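Local atomic coordinates of ABC transporter, solute-binding protein (Staphylococcus aureus, PDB entry 6LKK), a protein that binds glucose 6-phosphate as an extracellular solute-binding lipoprotein and takes part in two-component signal transduction as a sensor of that sugar phosphate. Residues F70-Q81 with S87-F95; T238-A248 with I255-S263. All coordinates share one frame; numbering follows the deposited sequence.

Interaction 1 of 2, residues F70-Q81 with S87-F95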
loop_
_atom_site.group_PDB
_atom_site.type_symbol
_atom_site.label_atom_id
_atom_site.label_comp_id
_atom_site.label_asym_id
_atom_site.label_seq_id
_atom_site.Cartn_x
_atom_site.Cartn_y
_atom_site.Cartn_z
ATOM N N PHE A 70 19.339 4.965 -1.776
ATOM C CA PHE A 70 18.858 5.180 -0.421
ATOM C C PHE A 70 20.006 5.037 0.565
ATOM O O PHE A 70 21.063 4.484 0.249
ATOM C CB PHE A 70 17.729 4.199 -0.078
ATOM C CG PHE A 70 16.518 4.356 -0.948
ATOM C CD1 PHE A 70 16.428 3.694 -2.161
ATOM C CD2 PHE A 70 15.478 5.181 -0.562
ATOM C CE1 PHE A 70 15.317 3.848 -2.970
ATOM C CE2 PHE A 70 14.366 5.338 -1.365
ATOM C CZ PHE A 70 14.286 4.671 -2.568
ATOM N N VAL A 71 19.782 5.549 1.765
ATOM C CA VAL A 71 20.774 5.549 2.837
ATOM C C VAL A 71 20.428 4.440 3.814
ATOM O O VAL A 71 19.253 4.332 4.216
ATOM C CB VAL A 71 20.827 6.911 3.553
ATOM C CG1 VAL A 71 21.843 6.885 4.692
ATOM C CG2 VAL A 71 21.152 8.023 2.566
ATOM N N PRO A 72 21.375 3.598 4.228
ATOM C CA PRO A 72 21.072 2.575 5.238
ATOM C C PRO A 72 20.711 3.229 6.565
ATOM O O PRO A 72 21.547 3.877 7.198
ATOM C CB PRO A 72 22.369 1.764 5.340
ATOM C CG PRO A 72 23.150 2.106 4.121
ATOM C CD PRO A 72 22.779 3.508 3.775
ATOM N N TYR A 73 19.459 3.055 6.981
ATOM C CA TYR A 73 18.979 3.669 8.209
ATOM C C TYR A 73 17.661 3.046 8.637
ATOM O O TYR A 73 16.765 2.840 7.812
ATOM C CB TYR A 73 18.807 5.177 8.025
ATOM C CG TYR A 73 18.320 5.890 9.265
ATOM C CD1 TYR A 73 19.194 6.197 10.300
ATOM C CD2 TYR A 73 16.989 6.259 9.402
ATOM C CE1 TYR A 73 18.757 6.849 11.434
ATOM C CE2 TYR A 73 16.542 6.914 10.535
ATOM C CZ TYR A 73 17.432 7.208 11.548
ATOM O OH TYR A 73 17.003 7.860 12.682
ATOM N N GLN A 74 17.544 2.729 9.920
ATOM C CA GLN A 74 16.272 2.365 10.520
ATOM C C GLN A 74 16.109 3.147 11.810
ATOM O O GLN A 74 17.067 3.307 12.573
ATOM C CB GLN A 74 16.176 0.867 10.805
ATOM C CG GLN A 74 16.129 0.003 9.563
ATOM C CD GLN A 74 15.881 -1.457 9.887
ATOM O OE1 GLN A 74 15.849 -1.848 11.054
ATOM N NE2 GLN A 74 15.697 -2.270 8.854
ATOM N N ASP A 75 14.897 3.643 12.044
ATOM C CA ASP A 75 14.616 4.366 13.272
ATOM C C ASP A 75 14.813 3.451 14.474
ATOM O O ASP A 75 14.553 2.247 14.417
ATOM C CB ASP A 75 13.188 4.909 13.252
ATOM C CG ASP A 75 12.917 5.873 14.387
ATOM O OD1 ASP A 75 13.255 7.068 14.246
ATOM O OD2 ASP A 75 12.382 5.434 15.427
ATOM N N THR A 76 15.281 4.037 15.579
ATOM C CA THR A 76 15.505 3.250 16.788
ATOM C C THR A 76 14.228 2.564 17.259
ATOM O O THR A 76 14.292 1.488 17.865
ATOM C CB THR A 76 16.064 4.142 17.896
ATOM O OG1 THR A 76 17.269 4.770 17.443
ATOM C CG2 THR A 76 16.363 3.327 19.153
ATOM N N SER A 77 13.063 3.156 16.980
ATOM C CA SER A 77 11.806 2.641 17.507
ATOM C C SER A 77 11.369 1.344 16.846
ATOM O O SER A 77 10.271 0.868 17.149
ATOM C CB SER A 77 10.701 3.689 17.357
ATOM O OG SER A 77 10.351 3.881 16.000
ATOM N N VAL A 78 12.174 0.759 15.952
ATOM C CA VAL A 78 11.849 -0.581 15.473
ATOM C C VAL A 78 11.707 -1.531 16.652
ATOM O O VAL A 78 10.970 -2.522 16.581
ATOM C CB VAL A 78 12.902 -1.081 14.461
ATOM C CG1 VAL A 78 12.852 -0.250 13.183
ATOM C CG2 VAL A 78 14.300 -1.069 15.067
ATOM N N THR A 79 12.392 -1.232 17.761
ATOM C CA THR A 79 12.280 -2.041 18.969
ATOM C C THR A 79 10.842 -2.122 19.471
ATOM O O THR A 79 10.464 -3.115 20.103
ATOM C CB THR A 79 13.183 -1.464 20.062
ATOM O OG1 THR A 79 14.540 -1.443 19.602
ATOM C CG2 THR A 79 13.101 -2.292 21.341
ATOM N N GLN A 80 10.033 -1.094 19.216
ATOM C CA GLN A 80 8.659 -1.042 19.698
ATOM C C GLN A 80 7.656 -1.573 18.682
ATOM O O GLN A 80 6.448 -1.458 18.909
ATOM C CB GLN A 80 8.280 0.394 20.072
ATOM C CG GLN A 80 8.706 0.816 21.468
ATOM C CD GLN A 80 10.205 0.971 21.601
ATOM O OE1 GLN A 80 10.846 0.270 22.384
ATOM N NE2 GLN A 80 10.773 1.903 20.844
ATOM N N GLN A 81 8.123 -2.149 17.581
ATOM C CA GLN A 81 7.240 -2.553 16.500
ATOM C C GLN A 81 6.806 -4.004 16.651
ATOM O O GLN A 81 7.491 -4.822 17.272
ATOM C CB GLN A 81 7.924 -2.355 15.149
ATOM C CG GLN A 81 8.172 -0.901 14.826
ATOM C CD GLN A 81 8.717 -0.695 13.433
ATOM O OE1 GLN A 81 9.148 -1.642 12.774
ATOM N NE2 GLN A 81 8.697 0.550 12.973
ATOM N N SER A 87 11.040 -4.546 9.382
ATOM C CA SER A 87 11.758 -4.600 8.117
ATOM C C SER A 87 13.032 -5.420 8.260
ATOM O O SER A 87 13.786 -5.256 9.223
ATOM C CB SER A 87 12.100 -3.187 7.649
ATOM O OG SER A 87 13.004 -3.223 6.562
ATOM N N ASN A 88 13.267 -6.309 7.294
ATOM C CA ASN A 88 14.542 -6.998 7.151
ATOM C C ASN A 88 15.435 -6.319 6.121
ATOM O O ASN A 88 16.399 -6.925 5.640
ATOM C CB ASN A 88 14.313 -8.465 6.781
ATOM C CG ASN A 88 13.775 -8.642 5.371
ATOM O OD1 ASN A 88 13.385 -7.678 4.712
ATOM N ND2 ASN A 88 13.744 -9.887 4.907
ATOM N N ASN A 89 15.129 -5.069 5.784
ATOM C CA ASN A 89 15.833 -4.301 4.766
ATOM C C ASN A 89 16.482 -3.111 5.454
ATOM O O ASN A 89 15.785 -2.278 6.046
ATOM C CB ASN A 89 14.857 -3.852 3.674
ATOM C CG ASN A 89 15.536 -3.140 2.523
ATOM O OD1 ASN A 89 16.401 -2.289 2.722
ATOM N ND2 ASN A 89 15.129 -3.475 1.304
ATOM N N LYS A 90 17.813 -3.030 5.385
ATOM C CA LYS A 90 18.542 -2.031 6.159
ATOM C C LYS A 90 18.247 -0.602 5.722
ATOM O O LYS A 90 18.644 0.333 6.426
ATOM C CB LYS A 90 20.050 -2.297 6.082
ATOM C CG LYS A 90 20.669 -2.143 4.700
ATOM C CD LYS A 90 22.178 -2.361 4.757
ATOM C CE LYS A 90 22.827 -2.221 3.389
ATOM N NZ LYS A 90 22.418 -3.308 2.458
ATOM N N TYR A 91 17.566 -0.407 4.593
ATOM C CA TYR A 91 17.202 0.922 4.126
ATOM C C TYR A 91 15.803 1.345 4.549
ATOM O O TYR A 91 15.433 2.505 4.327
ATOM C CB TYR A 91 17.287 0.991 2.596
ATOM C CG TYR A 91 18.644 0.650 2.030
ATOM C CD1 TYR A 91 19.614 1.629 1.866
ATOM C CD2 TYR A 91 18.953 -0.649 1.653
ATOM C CE1 TYR A 91 20.856 1.321 1.348
ATOM C CE2 TYR A 91 20.193 -0.966 1.133
ATOM C CZ TYR A 91 21.138 0.024 0.983
ATOM O OH TYR A 91 22.374 -0.288 0.464
ATOM N N VAL A 92 15.022 0.451 5.150
ATOM C CA VAL A 92 13.588 0.656 5.313
ATOM C C VAL A 92 13.199 0.459 6.772
ATOM O O VAL A 92 13.587 -0.534 7.398
ATOM C CB VAL A 92 12.780 -0.298 4.412
ATOM C CG1 VAL A 92 11.283 -0.090 4.608
ATOM C CG2 VAL A 92 13.157 -0.091 2.952
ATOM N N THR A 93 12.425 1.405 7.300
ATOM C CA THR A 93 11.733 1.261 8.572
ATOM C C THR A 93 10.266 0.974 8.288
ATOM O O THR A 93 9.631 1.692 7.511
ATOM C CB THR A 93 11.858 2.533 9.416
ATOM O OG1 THR A 93 13.239 2.833 9.647
ATOM C CG2 THR A 93 11.140 2.382 10.757
ATOM N N SER A 94 9.727 -0.071 8.909
ATOM C CA SER A 94 8.307 -0.355 8.743
ATOM C C SER A 94 7.476 0.775 9.339
ATOM O O SER A 94 7.841 1.363 10.361
ATOM C CB SER A 94 7.952 -1.688 9.396
ATOM O OG SER A 94 8.595 -2.755 8.717
ATOM N N PHE A 95 6.350 1.077 8.683
ATOM C CA PHE A 95 5.558 2.261 8.994
ATOM C C PHE A 95 4.099 1.932 9.294
ATOM O O PHE A 95 3.562 2.373 10.314
ATOM C CB PHE A 95 5.648 3.253 7.831
ATOM C CG PHE A 95 4.684 4.402 7.927
ATOM C CD1 PHE A 95 4.647 5.204 9.056
ATOM C CD2 PHE A 95 3.823 4.690 6.876
ATOM C CE1 PHE A 95 3.767 6.261 9.145
ATOM C CE2 PHE A 95 2.940 5.746 6.958
ATOM C CZ PHE A 95 2.912 6.535 8.092
HETATM O O HOH W 1 16.717 4.774 4.994
HETATM O O HOH W 2 14.285 4.174 7.442
HETATM O O HOH W 3 13.395 -3.365 11.313
HETATM O O HOH W 4 10.986 -1.970 10.762
#
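The carbonyl oxygen of Asn89 is gripped from opposite faces of its plane by the side-chain amide of Gln74 and by the backbone N of Val92, which closes a type I turn. Gln74 NE2 lies 2.8 Å from Asn89 O and stands well above the carbonyl plane, 57° out of it, while the oxygen stays in the amide plane of Gln74. An extended chain beyond CG carries this amide to the turn, and a water joins Gln74 OE1 to Ser87 O. Thr93 OG1 accepts from Asp75 N at 3.0 Å and also donates to a water held by Tyr73 O; CG2 of the same threonine touches Val78 CG1, the two side chains crossing at about a right angle. Gln81 NE2 makes a weak bond to Ser94 O, 2.9 Å long. At the other end, Pro72 lies side by side with the Tyr91 side chain, its CG 3.7 Å from CE1. Asp75 OD2 turns back to its own segment, taking Ser77 N in an Asx turn and Ser77 OG from the other face. Side chains and waters thus tie the loop to strand 92-105 and the turn before it; that strand pairs with strand 213-221, while helix 230-237 meets Val71, Tyr73 and Asp75.

Interaction 2 of 2, residues T238-A248 with I255-S263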
loop_
_atom_site.group_PDB
_atom_site.type_symbol
_atom_site.label_atom_id
_atom_site.label_comp_id
_atom_site.label_asym_id
_atom_site.label_seq_id
_atom_site.Cartn_x
_atom_site.Cartn_y
_atom_site.Cartn_z
ATOM N N THR A 238 6.903 7.363 12.870
ATOM C CA THR A 238 6.903 6.056 13.511
ATOM C C THR A 238 6.703 6.144 15.018
ATOM O O THR A 238 6.817 5.125 15.706
ATOM C CB THR A 238 8.207 5.316 13.202
ATOM O OG1 THR A 238 9.325 6.082 13.669
ATOM C CG2 THR A 238 8.345 5.089 11.705
ATOM N N SER A 239 6.394 7.329 15.539
ATOM C CA SER A 239 6.228 7.522 16.970
ATOM C C SER A 239 4.863 7.019 17.432
ATOM O O SER A 239 3.923 6.870 16.647
ATOM C CB SER A 239 6.385 8.998 17.334
ATOM O OG SER A 239 5.288 9.762 16.865
ATOM N N ARG A 240 4.759 6.769 18.739
ATOM C CA ARG A 240 3.512 6.255 19.296
ATOM C C ARG A 240 2.368 7.242 19.097
ATOM O O ARG A 240 1.284 6.864 18.638
ATOM C CB ARG A 240 3.687 5.934 20.783
ATOM C CG ARG A 240 2.463 5.249 21.402
ATOM C CD ARG A 240 2.457 5.316 22.924
ATOM N NE ARG A 240 2.592 6.688 23.405
ATOM C CZ ARG A 240 1.636 7.609 23.336
ATOM N NH1 ARG A 240 0.455 7.321 22.802
ATOM N NH2 ARG A 240 1.865 8.831 23.797
ATOM N N SER A 241 2.581 8.514 19.444
ATOM C CA SER A 241 1.467 9.459 19.414
ATOM C C SER A 241 0.970 9.678 17.991
ATOM O O SER A 241 -0.239 9.785 17.762
ATOM C CB SER A 241 1.873 10.786 20.059
ATOM O OG SER A 241 2.892 11.434 19.323
ATOM N N VAL A 242 1.880 9.729 17.019
ATOM C CA VAL A 242 1.469 9.938 15.636
ATOM C C VAL A 242 0.795 8.688 15.083
ATOM O O VAL A 242 -0.234 8.770 14.403
ATOM C CB VAL A 242 2.678 10.365 14.784
ATOM C CG1 VAL A 242 2.321 10.410 13.306
ATOM C CG2 VAL A 242 3.185 11.721 15.250
ATOM N N GLN A 243 1.361 7.511 15.363
ATOM C CA GLN A 243 0.720 6.267 14.946
ATOM C C GLN A 243 -0.670 6.142 15.560
ATOM O O GLN A 243 -1.615 5.699 14.897
ATOM C CB GLN A 243 1.593 5.076 15.339
ATOM C CG GLN A 243 2.889 4.960 14.545
ATOM C CD GLN A 243 2.749 4.108 13.299
ATOM O OE1 GLN A 243 2.134 3.041 13.326
ATOM N NE2 GLN A 243 3.326 4.574 12.196
ATOM N N GLN A 244 -0.809 6.534 16.828
ATOM C CA GLN A 244 -2.109 6.496 17.491
ATOM C C GLN A 244 -3.099 7.430 16.803
ATOM O O GLN A 244 -4.285 7.099 16.669
ATOM C CB GLN A 244 -1.938 6.868 18.964
ATOM C CG GLN A 244 -3.211 6.835 19.792
ATOM C CD GLN A 244 -3.704 5.426 20.074
ATOM O OE1 GLN A 244 -2.918 4.488 20.177
ATOM N NE2 GLN A 244 -5.014 5.275 20.206
ATOM N N ARG A 245 -2.629 8.597 16.354
ATOM C CA ARG A 245 -3.497 9.524 15.634
ATOM C C ARG A 245 -3.971 8.925 14.317
ATOM O O ARG A 245 -5.133 9.096 13.932
ATOM C CB ARG A 245 -2.767 10.843 15.381
ATOM C CG ARG A 245 -2.752 11.807 16.557
ATOM C CD ARG A 245 -1.976 13.064 16.197
ATOM N NE ARG A 245 -0.782 13.223 17.023
ATOM C CZ ARG A 245 0.318 13.872 16.647
ATOM N NH1 ARG A 245 0.403 14.424 15.443
ATOM N NH2 ARG A 245 1.345 13.960 17.480
ATOM N N LEU A 246 -3.082 8.232 13.600
ATOM C CA LEU A 246 -3.473 7.615 12.337
ATOM C C LEU A 246 -4.488 6.502 12.560
ATOM O O LEU A 246 -5.429 6.343 11.776
ATOM C CB LEU A 246 -2.238 7.083 11.611
ATOM C CG LEU A 246 -1.274 8.147 11.082
ATOM C CD1 LEU A 246 0.027 7.517 10.611
ATOM C CD2 LEU A 246 -1.925 8.932 9.950
ATOM N N VAL A 247 -4.313 5.717 13.624
ATOM C CA VAL A 247 -5.284 4.678 13.955
ATOM C C VAL A 247 -6.635 5.305 14.280
ATOM O O VAL A 247 -7.676 4.896 13.749
ATOM C CB VAL A 247 -4.763 3.820 15.123
ATOM C CG1 VAL A 247 -5.848 2.894 15.656
ATOM C CG2 VAL A 247 -3.553 3.012 14.682
ATOM N N ALA A 248 -6.636 6.310 15.158
ATOM C CA ALA A 248 -7.892 6.898 15.613
ATOM C C ALA A 248 -8.663 7.531 14.464
ATOM O O ALA A 248 -9.884 7.357 14.357
ATOM C CB ALA A 248 -7.614 7.933 16.702
ATOM N N ILE A 255 2.128 -0.004 13.100
ATOM C CA ILE A 255 3.255 -0.928 13.177
ATOM C C ILE A 255 3.727 -1.153 14.605
ATOM O O ILE A 255 4.544 -2.050 14.837
ATOM C CB ILE A 255 4.407 -0.389 12.305
ATOM C CG1 ILE A 255 5.517 -1.432 12.118
ATOM C CG2 ILE A 255 4.982 0.897 12.898
ATOM C CD1 ILE A 255 5.080 -2.685 11.386
ATOM N N ARG A 256 3.225 -0.383 15.567
ATOM C CA ARG A 256 3.746 -0.397 16.927
ATOM C C ARG A 256 2.915 -1.291 17.843
ATOM O O ARG A 256 1.700 -1.431 17.680
ATOM C CB ARG A 256 3.782 1.019 17.503
ATOM C CG ARG A 256 4.750 1.957 16.803
ATOM C CD ARG A 256 4.725 3.334 17.452
ATOM N NE ARG A 256 5.195 3.311 18.837
ATOM C CZ ARG A 256 6.392 3.722 19.255
ATOM N NH1 ARG A 256 7.288 4.211 18.407
ATOM N NH2 ARG A 256 6.693 3.646 20.540
ATOM N N LYS A 257 3.597 -1.878 18.833
ATOM C CA LYS A 257 2.927 -2.689 19.847
ATOM C C LYS A 257 2.094 -1.841 20.799
ATOM O O LYS A 257 1.078 -2.316 21.318
ATOM C CB LYS A 257 3.958 -3.475 20.659
ATOM C CG LYS A 257 4.789 -4.479 19.883
ATOM C CD LYS A 257 6.044 -4.833 20.674
ATOM C CE LYS A 257 6.346 -6.318 20.653
ATOM N NZ LYS A 257 7.600 -6.617 21.405
ATOM N N ASP A 258 2.514 -0.601 21.059
ATOM C CA ASP A 258 1.911 0.233 22.092
ATOM C C ASP A 258 0.876 1.199 21.528
ATOM O O ASP A 258 0.669 2.285 22.081
ATOM C CB ASP A 258 2.993 1.001 22.854
ATOM C CG ASP A 258 3.868 1.847 21.947
ATOM O OD1 ASP A 258 3.644 1.841 20.721
ATOM O OD2 ASP A 258 4.789 2.517 22.463
ATOM N N VAL A 259 0.210 0.815 20.443
ATOM C CA VAL A 259 -0.799 1.645 19.798
ATOM C C VAL A 259 -2.074 0.829 19.644
ATOM O O VAL A 259 -2.025 -0.373 19.354
ATOM C CB VAL A 259 -0.309 2.170 18.433
ATOM C CG1 VAL A 259 -1.441 2.844 17.662
ATOM C CG2 VAL A 259 0.845 3.138 18.635
ATOM N N SER A 260 -3.214 1.491 19.828
ATOM C CA SER A 260 -4.504 0.823 19.760
ATOM C C SER A 260 -4.696 0.119 18.423
ATOM O O SER A 260 -4.112 0.494 17.401
ATOM C CB SER A 260 -5.639 1.830 19.953
ATOM O OG SER A 260 -5.559 2.463 21.212
ATOM N N GLU A 261 -5.532 -0.914 18.449
ATOM C CA GLU A 261 -6.123 -1.493 17.254
ATOM C C GLU A 261 -7.540 -0.953 17.117
ATOM O O GLU A 261 -8.316 -0.985 18.078
ATOM C CB GLU A 261 -6.139 -3.020 17.330
ATOM C CG GLU A 261 -4.762 -3.653 17.406
ATOM C CD GLU A 261 -4.818 -5.142 17.695
ATOM O OE1 GLU A 261 -5.932 -5.709 17.725
ATOM O OE2 GLU A 261 -3.745 -5.749 17.898
ATOM N N GLN A 262 -7.869 -0.445 15.933
ATOM C CA GLN A 262 -9.182 0.123 15.671
ATOM C C GLN A 262 -9.622 -0.296 14.279
ATOM O O GLN A 262 -8.861 -0.153 13.320
ATOM C CB GLN A 262 -9.149 1.650 15.785
ATOM C CG GLN A 262 -10.502 2.328 15.693
ATOM C CD GLN A 262 -10.388 3.838 15.761
ATOM O OE1 GLN A 262 -9.941 4.392 16.767
ATOM N NE2 GLN A 262 -10.777 4.512 14.687
ATOM N N SER A 263 -10.848 -0.808 14.173
ATOM C CA SER A 263 -11.383 -1.276 12.899
ATOM C C SER A 263 -12.889 -0.997 12.894
ATOM O O SER A 263 -13.729 -1.896 12.897
ATOM C CB SER A 263 -11.072 -2.757 12.675
ATOM O OG SER A 263 -11.398 -3.527 13.819
HETATM O O HOH W 5 -0.740 4.697 21.894
#
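Segment 255-263, which has no regular helix or strand, runs along the flank of the helix that begins at Arg240, its backbone coming nearest where the CA atoms of Gln244 and Val259 are 5.5 Å apart and again at Val247 and Gln262. This is an N-capped helix of the periplasmic-binding-protein fold packed against a coil segment, and each of the five direct hydrogen bonds between them uses a side chain on at least one end. Ser239 is the N-cap residue; its OG bonds to Tyr236 O and accepts only weakly from Val242 N. Just before it, Thr238 O receives Arg256 NH1 at 2.9 Å on a lone pair, in the planes of both groups. Asp258 fixes the orientation of the guanidinium from another edge, its two oxygens offering syn lone pairs to NE and NH2 in a side-on salt bridge, NE to OD1 being 2.8 Å. Arg240 N and CA lie over one face of the Arg256 guanidinium, and Arg240 CG rests 3.7 Å from Asp258 OD1. Deeper in, Gln243, bent at chi2 (-91°), brings OE1 to Ile255 N at 3.1 Å, an oxygen that Ser254 OG also reaches. In Gln244, CG is anti to the backbone N and the chain bends at chi2 (72°), turning the amide to Ser260 with both ends: OE1 takes Ser260 N nearly straight (171°), and NE2 gives to Ser260 OG. Further along the helix Val247 CG2 meets Val259 CG1 at 3.7 Å. Gln262, extended, donates NE2 to Ala248 O and to Asp251 OD1. A water accepts from Arg240 NH1 and donates to Asp258 O and to Gln244 OE1, its oxygen 2.8 Å from Gln244 OE1.

How the interactions relate
Interactions 1 and 2 come in series along the chain, the first closing before the second opens, yet their centres lie only about 17 Å apart and they touch in the fold. Strand 92-105 links them: its opening residues belong to interaction 1, and it pairs antiparallel with strand 253-254, which leads into segment 255-263. Gln80 O probably bonds to Lys257 N, and Phe95 O to Gln243 NE2, so the loop and strand of interaction 1 and the helix and coil of interaction 2 are joined directly. Neither contains a residue of the glucose 6-phosphate pocket, but Ser94 and Ile255 have side chains about 7 and 8 Å from that of Asp216, which binds the sugar phosphate.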